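Local coordinates for protein diguanylate cyclase (PDB 3IGN) that probably condenses two GTP molecules into cyclic di-GMP through the GGDEF domain modelled here, which binds two molecules of that product, at residues A[67-72]-A[126-131]; A[75-80]-A[104-109]; A[81-86]-A[91-96]. All blocks are in the same frame, centred on the assembly; numbering follows the deposited sequence.

How the contacts relate
The three contacts lie in one GGDEF domain, and their first segments follow one another closely along the chain. Helix 59-74 supplies the first half of contact 1, runs into the loop of contact 2, and that loop leads into the hairpin of contact 3. Helix 100-115 then returns to close contact 2, and segment 126-131 closes contact 1, so contact 3 falls within contact 2's span and contact 2 within contact 1's. Centres of contacts 2 and 3 are about 10 Å apart, of 1 and 2 about 14 Å, of 1 and 3 about 15 Å. Contacts 1 and 3 reach the same central sheet, where Thr69 packs on Phe91; contacts 2 and 3 together hold the bound product.

Contact 1. Residues A[67-72]-A[126-131]; sequences RHTADV and IQYTVS
Tyr128 reaches across to Thr69 and His68, tying helix 59-74 to the run of chain that becomes strand 130-136 in the central sheet of the GGDEF domain, an alpha/beta fold. The tight part is at the phenol end. Tyr128 OH donates a hydrogen bond of 2.8 Å to Thr69 OG1, which also pairs with Val65 O one helical turn back, so the threonine oxygen is gripped twice inside the protein. With CG set between its own backbone N and carbonyl carbon (chi1 67°), the tyrosine ring aims its hydroxyl at the helix, and both helix partners meet it at the ring edge. Ile114 and Ile47 pack around this buried ring. A phenylalanine here would probably keep most of that packing but leave Thr69 OG1 without its donor and lose a cross-link between helix and sheet.

Elsewhere the fit is looser. Thr69 CG2 and Val130 CG1 approach only to 4.5 Å, and Phe45 and Ile114 pack against both of these residues. Towards solvent stands the partly exposed His68, whose ring carries Val72 CG2 over one face and whose NE2 is hydrogen-bonded to Ser117 OG. The imidazole touches the tyrosine through carbon rather than nitrogen: His68 CD2, near the plane of the tyrosine ring and at its edge, sits 3.3 Å from Tyr128 OH.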
loop_
_atom_site.group_PDB
_atom_site.type_symbol
_atom_site.label_atom_id
_atom_site.label_comp_id
_atom_site.label_asym_id
_atom_site.label_seq_id
_atom_site.Cartn_x
_atom_site.Cartn_y
_atom_site.Cartn_z
ATOM N N ARG A 67 -10.914 1.470 -6.191
ATOM C CA ARG A 67 -11.568 2.394 -5.274
ATOM C C ARG A 67 -11.900 1.727 -3.946
ATOM O O ARG A 67 -11.757 2.337 -2.887
ATOM C CB ARG A 67 -12.845 2.965 -5.895
ATOM C CG ARG A 67 -12.617 4.217 -6.717
ATOM C CD ARG A 67 -13.934 4.848 -7.147
ATOM N NE ARG A 67 -14.631 4.035 -8.136
ATOM C CZ ARG A 67 -14.883 4.431 -9.379
ATOM N NH1 ARG A 67 -14.498 5.634 -9.785
ATOM N NH2 ARG A 67 -15.511 3.623 -10.219
ATOM N N HIS A 68 -12.347 0.478 -3.999
ATOM C CA HIS A 68 -12.683 -0.234 -2.774
ATOM C C HIS A 68 -11.427 -0.459 -1.942
ATOM O O HIS A 68 -11.456 -0.340 -0.718
ATOM C CB HIS A 68 -13.330 -1.582 -3.085
ATOM C CG HIS A 68 -13.749 -2.338 -1.862
ATOM N ND1 HIS A 68 -14.725 -1.879 -1.003
ATOM C CD2 HIS A 68 -13.307 -3.506 -1.339
ATOM C CE1 HIS A 68 -14.864 -2.731 -0.003
ATOM N NE2 HIS A 68 -14.015 -3.728 -0.183
ATOM N N THR A 69 -10.331 -0.801 -2.613
ATOM C CA THR A 69 -9.064 -1.038 -1.932
ATOM C C THR A 69 -8.629 0.233 -1.203
ATOM O O THR A 69 -8.191 0.185 -0.049
ATOM C CB THR A 69 -7.968 -1.446 -2.934
ATOM O OG1 THR A 69 -8.374 -2.633 -3.626
ATOM C CG2 THR A 69 -6.655 -1.722 -2.206
ATOM N N ALA A 70 -8.752 1.366 -1.882
ATOM C CA ALA A 70 -8.386 2.645 -1.291
ATOM C C ALA A 70 -9.305 2.949 -0.114
ATOM O O ALA A 70 -8.864 3.462 0.913
ATOM C CB ALA A 70 -8.484 3.755 -2.330
ATOM N N ASP A 71 -10.590 2.640 -0.266
ATOM C CA ASP A 71 -11.544 2.888 0.803
ATOM C C ASP A 71 -11.232 2.029 2.017
ATOM O O ASP A 71 -11.282 2.508 3.149
ATOM C CB ASP A 71 -12.976 2.630 0.327
ATOM C CG ASP A 71 -13.445 3.662 -0.679
ATOM O OD1 ASP A 71 -12.903 4.788 -0.672
ATOM O OD2 ASP A 71 -14.360 3.356 -1.470
ATOM N N VAL A 72 -10.907 0.763 1.786
ATOM C CA VAL A 72 -10.572 -0.134 2.881
ATOM C C VAL A 72 -9.344 0.414 3.603
ATOM O O VAL A 72 -9.280 0.417 4.834
ATOM C CB VAL A 72 -10.261 -1.556 2.370
ATOM C CG1 VAL A 72 -9.683 -2.397 3.496
ATOM C CG2 VAL A 72 -11.539 -2.207 1.838
ATOM N N ILE A 126 -17.358 -9.573 -7.421
ATOM C CA ILE A 126 -15.946 -9.913 -7.315
ATOM C C ILE A 126 -15.330 -10.062 -5.931
ATOM O O ILE A 126 -15.656 -9.332 -4.998
ATOM C CB ILE A 126 -15.095 -8.844 -8.026
ATOM C CG1 ILE A 126 -15.664 -8.551 -9.411
ATOM C CG2 ILE A 126 -13.648 -9.306 -8.107
ATOM C CD1 ILE A 126 -14.957 -7.429 -10.133
ATOM N N GLN A 127 -14.416 -11.019 -5.824
ATOM C CA GLN A 127 -13.663 -11.243 -4.600
ATOM C C GLN A 127 -12.216 -11.244 -5.060
ATOM O O GLN A 127 -11.893 -11.806 -6.106
ATOM C CB GLN A 127 -14.045 -12.569 -3.944
ATOM C CG GLN A 127 -15.378 -12.471 -3.225
ATOM C CD GLN A 127 -15.917 -13.811 -2.778
ATOM O OE1 GLN A 127 -17.081 -14.132 -3.025
ATOM N NE2 GLN A 127 -15.080 -14.599 -2.108
ATOM N N TYR A 128 -11.355 -10.586 -4.296
ATOM C CA TYR A 128 -9.951 -10.485 -4.660
ATOM C C TYR A 128 -9.091 -10.377 -3.411
ATOM O O TYR A 128 -9.598 -10.356 -2.295
ATOM C CB TYR A 128 -9.734 -9.246 -5.536
ATOM C CG TYR A 128 -9.953 -7.929 -4.811
ATOM C CD1 TYR A 128 -11.231 -7.516 -4.426
ATOM C CD2 TYR A 128 -8.873 -7.103 -4.497
ATOM C CE1 TYR A 128 -11.423 -6.305 -3.743
ATOM C CE2 TYR A 128 -9.054 -5.902 -3.822
ATOM C CZ TYR A 128 -10.324 -5.506 -3.445
ATOM O OH TYR A 128 -10.487 -4.322 -2.762
ATOM N N THR A 129 -7.781 -10.306 -3.608
ATOM C CA THR A 129 -6.857 -10.189 -2.493
ATOM C C THR A 129 -5.719 -9.245 -2.833
ATOM O O THR A 129 -5.598 -8.777 -3.966
ATOM C CB THR A 129 -6.248 -11.553 -2.116
ATOM O OG1 THR A 129 -5.575 -12.111 -3.252
ATOM C CG2 THR A 129 -7.330 -12.511 -1.641
ATOM N N VAL A 130 -4.887 -8.969 -1.835
ATOM C CA VAL A 130 -3.735 -8.099 -2.024
ATOM C C VAL A 130 -2.500 -8.775 -1.456
ATOM O O VAL A 130 -2.587 -9.606 -0.548
ATOM C CB VAL A 130 -3.888 -6.738 -1.290
ATOM C CG1 VAL A 130 -4.870 -5.830 -2.034
ATOM C CG2 VAL A 130 -4.354 -6.977 0.131
ATOM N N SER A 131 -1.352 -8.419 -2.013
ATOM C CA SER A 131 -0.069 -8.927 -1.543
ATOM C C SER A 131 0.554 -7.681 -0.922
ATOM O O SER A 131 0.433 -6.599 -1.478
ATOM C CB SER A 131 0.784 -9.430 -2.716
ATOM O OG SER A 131 0.306 -10.687 -3.184
#

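Contact 2. Residues A[75-80]-A[104-109]; sequences NNIRQS and RVICER. With C2E (9,9'-[(2R,3R,3aS,5S,7aR,9R,10R,10aS,12S,14aR)-3,5,10,12-tetrahydroxy-5,12-dioxidooctahydro-2H,7H-difuro[3,2-d:3',2'-j][1,3,7,9,2,8]tetraoxadiphosphacyclododecine-2,9-diyl]bis(2-amino-1,9-dihydro-6H-purin-6-one)), chain C.
Asn76 meets Arg109 of helix 100-115 twice, once through its backbone and once through its side chain. Arg109 NH2 gives Asn76 O a 2.6 Å hydrogen bond, which arrives nearly end-on to the carbonyl and lies in the guanidinium plane. Alongside it, the bond from Arg109 NE to Asn76 OD1 is weak at 3.4 Å, although amide and guanidinium are almost coplanar, 22° apart. The other end of the amide, Asn76 ND2, holds Val72 O at the close of the preceding helix.

Ile77 follows with an apolar touch: its CG2 rests 3.5 Å from Ile106 CD1, a methyl that also lies against Asn76 O. Arg78 then turns to the cyclic di-GMP of chain C. Its extended chain lays NE beside N7 of a guanine, 3.0 Å away in an almost straight bond (175°), while NH2 takes O6, so the guanidinium edge reads the Hoogsteen edge of the base. At Gln79 the backbone N binds phosphate oxygen O1P of the same ligand at 2.8 Å.

Arg109, bent at chi3 (66°), spreads one guanidinium face over that guanine, with N3 3.2 Å above the plane. Its NH2 also bonds O6 of the second cyclic di-GMP, and Arg78 NH2 forms a salt bridge to a phosphate there. Two cations thus bridge a pair of product molecules, consistent with the RxxD inhibitory site of this family.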
loop_
_atom_site.group_PDB
_atom_site.type_symbol
_atom_site.label_atom_id
_atom_site.label_comp_id
_atom_site.label_asym_id
_atom_site.label_seq_id
_atom_site.Cartn_x
_atom_site.Cartn_y
_atom_site.Cartn_z
ATOM N N ASN A 75 -10.117 3.760 5.514
ATOM C CA ASN A 75 -10.916 3.510 6.705
ATOM C C ASN A 75 -10.283 2.554 7.707
ATOM O O ASN A 75 -10.869 2.264 8.747
ATOM C CB ASN A 75 -12.299 2.995 6.301
ATOM C CG ASN A 75 -13.059 3.993 5.452
ATOM O OD1 ASN A 75 -13.229 5.145 5.842
ATOM N ND2 ASN A 75 -13.522 3.557 4.287
ATOM N N ASN A 76 -9.080 2.076 7.407
ATOM C CA ASN A 76 -8.395 1.145 8.295
ATOM C C ASN A 76 -7.070 1.644 8.862
ATOM O O ASN A 76 -6.449 0.954 9.667
ATOM C CB ASN A 76 -8.159 -0.185 7.571
ATOM C CG ASN A 76 -9.283 -1.174 7.788
ATOM O OD1 ASN A 76 -9.314 -1.879 8.797
ATOM N ND2 ASN A 76 -10.219 -1.227 6.844
ATOM N N ILE A 77 -6.627 2.827 8.451
ATOM C CA ILE A 77 -5.358 3.350 8.952
ATOM C C ILE A 77 -5.557 4.615 9.786
ATOM O O ILE A 77 -6.585 5.274 9.696
ATOM C CB ILE A 77 -4.378 3.673 7.798
ATOM C CG1 ILE A 77 -4.899 4.853 6.977
ATOM C CG2 ILE A 77 -4.192 2.447 6.914
ATOM C CD1 ILE A 77 -3.970 5.280 5.848
ATOM N N ARG A 78 -4.551 4.944 10.587
ATOM C CA ARG A 78 -4.593 6.126 11.445
ATOM C C ARG A 78 -4.415 7.382 10.612
ATOM O O ARG A 78 -3.790 7.352 9.560
ATOM C CB ARG A 78 -3.484 6.043 12.495
ATOM C CG ARG A 78 -3.591 4.814 13.377
ATOM C CD ARG A 78 -2.406 4.633 14.307
ATOM N NE ARG A 78 -2.688 3.536 15.236
ATOM C CZ ARG A 78 -1.870 3.128 16.200
ATOM N NH1 ARG A 78 -0.696 3.714 16.381
ATOM N NH2 ARG A 78 -2.234 2.127 16.987
ATOM N N GLN A 79 -4.969 8.493 11.084
ATOM C CA GLN A 79 -4.836 9.738 10.352
ATOM C C GLN A 79 -3.363 10.138 10.310
ATOM O O GLN A 79 -2.938 10.883 9.433
ATOM C CB GLN A 79 -5.688 10.830 11.001
ATOM C CG GLN A 79 -5.432 11.057 12.480
ATOM C CD GLN A 79 -6.443 12.011 13.082
ATOM O OE1 GLN A 79 -6.757 13.049 12.495
ATOM N NE2 GLN A 79 -6.956 11.666 14.259
ATOM N N SER A 80 -2.580 9.615 11.246
ATOM C CA SER A 80 -1.157 9.912 11.286
ATOM C C SER A 80 -0.350 9.048 10.302
ATOM O O SER A 80 0.827 9.313 10.060
ATOM C CB SER A 80 -0.628 9.753 12.714
ATOM O OG SER A 80 -1.190 8.612 13.342
ATOM N N ARG A 104 2.811 -5.175 10.643
ATOM C CA ARG A 104 2.156 -6.398 10.207
ATOM C C ARG A 104 0.702 -6.431 10.671
ATOM O O ARG A 104 -0.167 -6.891 9.947
ATOM C CB ARG A 104 2.930 -7.599 10.743
ATOM C CG ARG A 104 2.512 -8.924 10.127
ATOM C CD ARG A 104 2.976 -10.075 10.982
ATOM N NE ARG A 104 4.381 -10.405 10.784
ATOM C CZ ARG A 104 4.875 -10.895 9.654
ATOM N NH1 ARG A 104 4.072 -11.103 8.624
ATOM N NH2 ARG A 104 6.165 -11.184 9.565
ATOM N N VAL A 105 0.434 -5.903 11.860
ATOM C CA VAL A 105 -0.928 -5.879 12.396
ATOM C C VAL A 105 -1.893 -5.075 11.530
ATOM O O VAL A 105 -2.958 -5.567 11.170
ATOM C CB VAL A 105 -0.963 -5.301 13.841
ATOM C CG1 VAL A 105 -2.401 -5.212 14.317
ATOM C CG2 VAL A 105 -0.132 -6.158 14.761
ATOM N N ILE A 106 -1.529 -3.840 11.200
ATOM C CA ILE A 106 -2.386 -3.015 10.364
ATOM C C ILE A 106 -2.477 -3.634 8.972
ATOM O O ILE A 106 -3.548 -3.649 8.366
ATOM C CB ILE A 106 -1.856 -1.539 10.285
ATOM C CG1 ILE A 106 -2.231 -0.887 8.948
ATOM C CG2 ILE A 106 -0.365 -1.498 10.501
ATOM C CD1 ILE A 106 -3.683 -0.481 8.824
ATOM N N CYS A 107 -1.363 -4.155 8.465
ATOM C CA CYS A 107 -1.379 -4.771 7.147
ATOM C C CYS A 107 -2.315 -5.980 7.107
ATOM O O CYS A 107 -3.109 -6.124 6.181
ATOM C CB CYS A 107 0.041 -5.159 6.729
ATOM S SG CYS A 107 1.046 -3.722 6.216
ATOM N N GLU A 108 -2.236 -6.834 8.121
ATOM C CA GLU A 108 -3.100 -8.009 8.188
ATOM C C GLU A 108 -4.566 -7.596 8.266
ATOM O O GLU A 108 -5.421 -8.204 7.624
ATOM C CB GLU A 108 -2.734 -8.860 9.403
ATOM C CG GLU A 108 -3.681 -10.023 9.679
ATOM C CD GLU A 108 -3.695 -11.061 8.569
ATOM O OE1 GLU A 108 -2.877 -10.953 7.625
ATOM O OE2 GLU A 108 -4.525 -11.992 8.648
ATOM N N ARG A 109 -4.851 -6.560 9.051
ATOM C CA ARG A 109 -6.220 -6.082 9.193
ATOM C C ARG A 109 -6.735 -5.645 7.827
ATOM O O ARG A 109 -7.877 -5.917 7.473
ATOM C CB ARG A 109 -6.285 -4.915 10.188
ATOM C CG ARG A 109 -7.696 -4.588 10.650
ATOM C CD ARG A 109 -7.703 -3.621 11.832
ATOM N NE ARG A 109 -7.182 -2.304 11.474
ATOM C CZ ARG A 109 -6.072 -1.779 11.982
ATOM N NH1 ARG A 109 -5.363 -2.457 12.871
ATOM N NH2 ARG A 109 -5.669 -0.577 11.592
HETATM P P1 C2E C . -7.541 7.616 13.899
HETATM O O2P C2E C . -6.180 7.151 14.623
HETATM O O1P C2E C . -7.253 8.510 12.773
HETATM O "O5'" C2E C . -8.370 6.372 13.347
HETATM C "C5'" C2E C . -7.795 5.229 12.844
HETATM C "C4'" C2E C . -8.862 4.254 12.336
HETATM O "O4'" C2E C . -8.119 3.122 11.878
HETATM C "C3'" C2E C . -9.790 3.793 13.483
HETATM O "O3'" C2E C . -11.197 4.035 13.359
HETATM C "C2'" C2E C . -9.447 2.329 13.714
HETATM O "O2'" C2E C . -10.585 1.466 13.663
HETATM C "C1'" C2E C . -8.339 1.970 12.733
HETATM N N9 C2E C . -7.203 1.763 13.649
HETATM C C8 C2E C . -6.191 2.650 13.929
HETATM N N7 C2E C . -5.375 2.169 14.789
HETATM C C5 C2E C . -5.786 0.941 15.133
HETATM C C6 C2E C . -5.294 -0.043 16.022
HETATM O O6 C2E C . -4.289 0.164 16.674
HETATM N N1 C2E C . -5.979 -1.223 16.140
HETATM C C2 C2E C . -7.124 -1.454 15.405
HETATM N N2 C2E C . -7.785 -2.648 15.545
HETATM N N3 C2E C . -7.599 -0.535 14.566
HETATM C C4 C2E C . -6.963 0.655 14.403
HETATM P P11 C2E C . -11.809 4.396 14.800
HETATM O O21 C2E C . -11.530 3.252 15.897
HETATM O O11 C2E C . -13.272 4.626 14.699
HETATM O O5A C2E C . -11.065 5.725 15.207
HETATM C C5A C2E C . -11.186 6.288 16.444
HETATM C C4A C2E C . -10.381 7.566 16.528
HETATM O O4A C2E C . -10.424 7.944 17.900
HETATM C C3A C2E C . -8.915 7.416 16.068
HETATM O O3A C2E C . -8.518 8.282 15.006
HETATM C C2A C2E C . -8.106 7.610 17.319
HETATM O O2A C2E C . -7.188 8.691 17.165
HETATM C C1A C2E C . -9.080 7.835 18.466
HETATM N N91 C2E C . -8.885 6.565 19.219
HETATM C C81 C2E C . -9.747 5.494 19.314
HETATM N N71 C2E C . -9.233 4.554 20.042
HETATM C C51 C2E C . -8.018 4.935 20.467
HETATM C C61 C2E C . -7.019 4.335 21.275
HETATM O O61 C2E C . -7.188 3.218 21.736
HETATM N N11 C2E C . -5.864 5.031 21.519
HETATM C C21 C2E C . -5.677 6.290 20.991
HETATM N N21 C2E C . -4.518 6.964 21.257
HETATM N N31 C2E C . -6.607 6.862 20.234
HETATM C C41 C2E C . -7.775 6.231 19.960
#

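Contact 3. Residues A[81-86]-A[91-96]; sequences DSAGRY and FGIILP. With C2E (9,9'-[(2R,3R,3aS,5S,7aR,9R,10R,10aS,12S,14aR)-3,5,10,12-tetrahydroxy-5,12-dioxidooctahydro-2H,7H-difuro[3,2-d:3',2'-j][1,3,7,9,2,8]tetraoxadiphosphacyclododecine-2,9-diyl]bis(2-amino-1,9-dihydro-6H-purin-6-one)), chain B.
Asp81 and Leu95 both hold CG beside their own backbone N (chi1 -67° and -53°), and these turns bring Leu95 CD2 to 3.5 Å from Asp81 OD1. Pro96 CD lies against the same oxygen, so two apolar groups pack against it while the carboxylate reads the Watson-Crick edge of a guanine in the cyclic di-GMP of chain B. N2 of the base donates to Asp81 OD1 at 2.8 Å and N1 to Asp81 OD2 at 2.6 Å, both nearly straight; Arg78 N also bonds OD2. Such a two-pronged grip would be expected to favour an ionised carboxylate.

Behind this end runs an antiparallel hairpin whose turn carries the GGEEF signature, closing with Phe91. Ser82 and Ile94 form a hydrogen-bonded pair, Ile94 N to Ser82 O being 2.8 Å, and Gly84 and Gly92 make another, with Gly84 N also 2.8 Å from Gly92 O. Between them sits the non-hydrogen-bonded pair Ala83-Ile93, Ala83 CB 4.4 Å from Ile93 CG2. The next, Arg85 with Phe91, lies beyond, towards the turn: Arg85 CG approaches Phe91 CE1 to 4.3 Å, its guanidinium engaged by Gly88 O and Asp11.

The face bearing Ala83, Arg85 and Phe91 packs under helix 59-74, through Ile66, Thr69 and Thr73. On the other face, Ile94 meets Trp22 and Val26 of helix 19-36. Strand 90-96 continues the sheet to strand 40-47, and strand 82-85 to the short strand 17-18.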
loop_
_atom_site.group_PDB
_atom_site.type_symbol
_atom_site.label_atom_id
_atom_site.label_comp_id
_atom_site.label_asym_id
_atom_site.label_seq_id
_atom_site.Cartn_x
_atom_site.Cartn_y
_atom_site.Cartn_z
ATOM N N ASP A 81 -0.981 8.009 9.757
ATOM C CA ASP A 81 -0.343 7.152 8.752
ATOM C C ASP A 81 -0.630 7.862 7.429
ATOM O O ASP A 81 -1.612 8.590 7.332
ATOM C CB ASP A 81 -0.987 5.756 8.705
ATOM C CG ASP A 81 -0.748 4.940 9.967
ATOM O OD1 ASP A 81 0.344 5.052 10.572
ATOM O OD2 ASP A 81 -1.651 4.156 10.341
ATOM N N SER A 82 0.197 7.652 6.412
ATOM C CA SER A 82 -0.023 8.311 5.131
ATOM C C SER A 82 -0.089 7.329 3.973
ATOM O O SER A 82 0.904 6.687 3.638
ATOM C CB SER A 82 1.081 9.340 4.881
ATOM O OG SER A 82 1.066 10.342 5.892
ATOM N N ALA A 83 -1.265 7.218 3.363
ATOM C CA ALA A 83 -1.451 6.305 2.237
ATOM C C ALA A 83 -1.411 7.031 0.900
ATOM O O ALA A 83 -1.845 8.181 0.785
ATOM C CB ALA A 83 -2.767 5.568 2.385
ATOM N N GLY A 84 -0.889 6.357 -0.118
ATOM C CA GLY A 84 -0.824 6.971 -1.426
ATOM C C GLY A 84 -1.017 5.943 -2.515
ATOM O O GLY A 84 -0.807 4.749 -2.300
ATOM N N ARG A 85 -1.459 6.392 -3.683
ATOM C CA ARG A 85 -1.620 5.469 -4.795
ATOM C C ARG A 85 -0.336 5.648 -5.573
ATOM O O ARG A 85 -0.114 6.670 -6.225
ATOM C CB ARG A 85 -2.810 5.829 -5.678
ATOM C CG ARG A 85 -3.067 4.767 -6.724
ATOM C CD ARG A 85 -3.913 5.313 -7.846
ATOM N NE ARG A 85 -4.274 4.278 -8.807
ATOM C CZ ARG A 85 -4.938 4.515 -9.932
ATOM N NH1 ARG A 85 -5.305 5.755 -10.232
ATOM N NH2 ARG A 85 -5.246 3.517 -10.749
ATOM N N TYR A 86 0.520 4.645 -5.493
ATOM C CA TYR A 86 1.811 4.706 -6.137
ATOM C C TYR A 86 1.762 4.490 -7.651
ATOM O O TYR A 86 2.429 5.182 -8.404
ATOM C CB TYR A 86 2.714 3.682 -5.466
ATOM C CG TYR A 86 4.108 3.716 -5.979
ATOM C CD1 TYR A 86 4.976 4.751 -5.643
ATOM C CD2 TYR A 86 4.561 2.720 -6.821
ATOM C CE1 TYR A 86 6.273 4.778 -6.147
ATOM C CE2 TYR A 86 5.846 2.739 -7.327
ATOM C CZ TYR A 86 6.694 3.766 -6.987
ATOM O OH TYR A 86 7.970 3.763 -7.493
ATOM N N PHE A 91 -0.200 0.495 -4.122
ATOM C CA PHE A 91 -0.434 1.481 -3.069
ATOM C C PHE A 91 0.728 1.467 -2.085
ATOM O O PHE A 91 1.454 0.488 -1.989
ATOM C CB PHE A 91 -1.716 1.150 -2.303
ATOM C CG PHE A 91 -2.949 1.115 -3.155
ATOM C CD1 PHE A 91 -3.835 2.187 -3.159
ATOM C CD2 PHE A 91 -3.236 0.001 -3.937
ATOM C CE1 PHE A 91 -5.000 2.151 -3.931
ATOM C CE2 PHE A 91 -4.393 -0.044 -4.710
ATOM C CZ PHE A 91 -5.276 1.031 -4.706
ATOM N N GLY A 92 0.892 2.561 -1.353
ATOM C CA GLY A 92 1.951 2.623 -0.365
ATOM C C GLY A 92 1.406 3.283 0.886
ATOM O O GLY A 92 0.467 4.065 0.813
ATOM N N ILE A 93 1.974 2.950 2.039
ATOM C CA ILE A 93 1.548 3.571 3.290
ATOM C C ILE A 93 2.782 3.851 4.137
ATOM O O ILE A 93 3.668 3.001 4.239
ATOM C CB ILE A 93 0.635 2.656 4.145
ATOM C CG1 ILE A 93 -0.390 1.923 3.281
ATOM C CG2 ILE A 93 -0.106 3.494 5.173
ATOM C CD1 ILE A 93 -1.171 0.877 4.064
ATOM N N ILE A 94 2.836 5.040 4.730
ATOM C CA ILE A 94 3.941 5.398 5.609
ATOM C C ILE A 94 3.363 5.178 6.994
ATOM O O ILE A 94 2.278 5.660 7.303
ATOM C CB ILE A 94 4.343 6.882 5.479
ATOM C CG1 ILE A 94 4.817 7.174 4.059
ATOM C CG2 ILE A 94 5.464 7.218 6.478
ATOM C CD1 ILE A 94 5.063 8.661 3.776
ATOM N N LEU A 95 4.074 4.423 7.819
ATOM C CA LEU A 95 3.607 4.153 9.167
ATOM C C LEU A 95 4.625 4.689 10.174
ATOM O O LEU A 95 5.562 3.995 10.560
ATOM C CB LEU A 95 3.418 2.649 9.362
ATOM C CG LEU A 95 2.543 1.907 8.344
ATOM C CD1 LEU A 95 2.590 0.412 8.644
ATOM C CD2 LEU A 95 1.101 2.420 8.412
ATOM N N PRO A 96 4.452 5.943 10.614
ATOM C CA PRO A 96 5.394 6.513 11.577
ATOM C C PRO A 96 5.230 5.910 12.972
ATOM O O PRO A 96 4.152 5.442 13.333
ATOM C CB PRO A 96 5.050 8.009 11.539
ATOM C CG PRO A 96 3.572 7.988 11.323
ATOM C CD PRO A 96 3.409 6.921 10.249
HETATM P P1 C2E B . -4.020 -4.238 18.260
HETATM O O2P C2E B . -4.858 -3.713 16.990
HETATM O O1P C2E B . -3.945 -5.719 18.223
HETATM O "O5'" C2E B . -2.549 -3.648 18.266
HETATM C "C5'" C2E B . -1.860 -3.406 17.100
HETATM C "C4'" C2E B . -0.488 -2.781 17.342
HETATM O "O4'" C2E B . 0.038 -2.612 16.019
HETATM C "C3'" C2E B . -0.597 -1.383 18.003
HETATM O "O3'" C2E B . 0.054 -1.183 19.268
HETATM C "C2'" C2E B . -0.140 -0.410 16.932
HETATM O "O2'" C2E B . 0.941 0.393 17.405
HETATM C "C1'" C2E B . 0.170 -1.216 15.678
HETATM N N9 C2E B . -0.919 -0.774 14.777
HETATM C C8 C2E B . -2.163 -1.357 14.621
HETATM N N7 C2E B . -2.885 -0.712 13.782
HETATM C C5 C2E B . -2.177 0.335 13.325
HETATM C C6 C2E B . -2.446 1.382 12.409
HETATM O O6 C2E B . -3.528 1.456 11.844
HETATM N N1 C2E B . -1.462 2.310 12.177
HETATM C C2 C2E B . -0.241 2.228 12.812
HETATM N N2 C2E B . 0.721 3.166 12.555
HETATM N N3 C2E B . 0.019 1.257 13.675
HETATM C C4 C2E B . -0.903 0.307 13.953
HETATM P P11 C2E B . -0.873 -0.232 20.192
HETATM O O21 C2E B . -1.169 1.195 19.497
HETATM O O11 C2E B . -0.222 -0.005 21.502
HETATM O O5A C2E B . -2.216 -1.074 20.369
HETATM C C5A C2E B . -3.350 -0.583 20.972
HETATM C C4A C2E B . -4.463 -1.629 21.028
HETATM O O4A C2E B . -5.616 -0.924 21.499
HETATM C C3A C2E B . -4.792 -2.271 19.665
HETATM O O3A C2E B . -4.688 -3.675 19.605
HETATM C C2A C2E B . -6.171 -1.790 19.312
HETATM O O2A C2E B . -7.082 -2.870 19.068
HETATM C C1A C2E B . -6.626 -0.873 20.434
HETATM N N91 C2E B . -6.633 0.412 19.686
HETATM C C81 C2E B . -5.648 1.381 19.666
HETATM N N71 C2E B . -5.982 2.354 18.884
HETATM C C51 C2E B . -7.188 2.097 18.347
HETATM C C61 C2E B . -8.034 2.786 17.431
HETATM O O61 C2E B . -7.701 3.863 16.967
HETATM N N11 C2E B . -9.231 2.216 17.088
HETATM C C21 C2E B . -9.608 0.997 17.608
HETATM N N21 C2E B . -10.814 0.451 17.242
HETATM N N31 C2E B . -8.826 0.341 18.460
HETATM C C41 C2E B . -7.624 0.847 18.850
#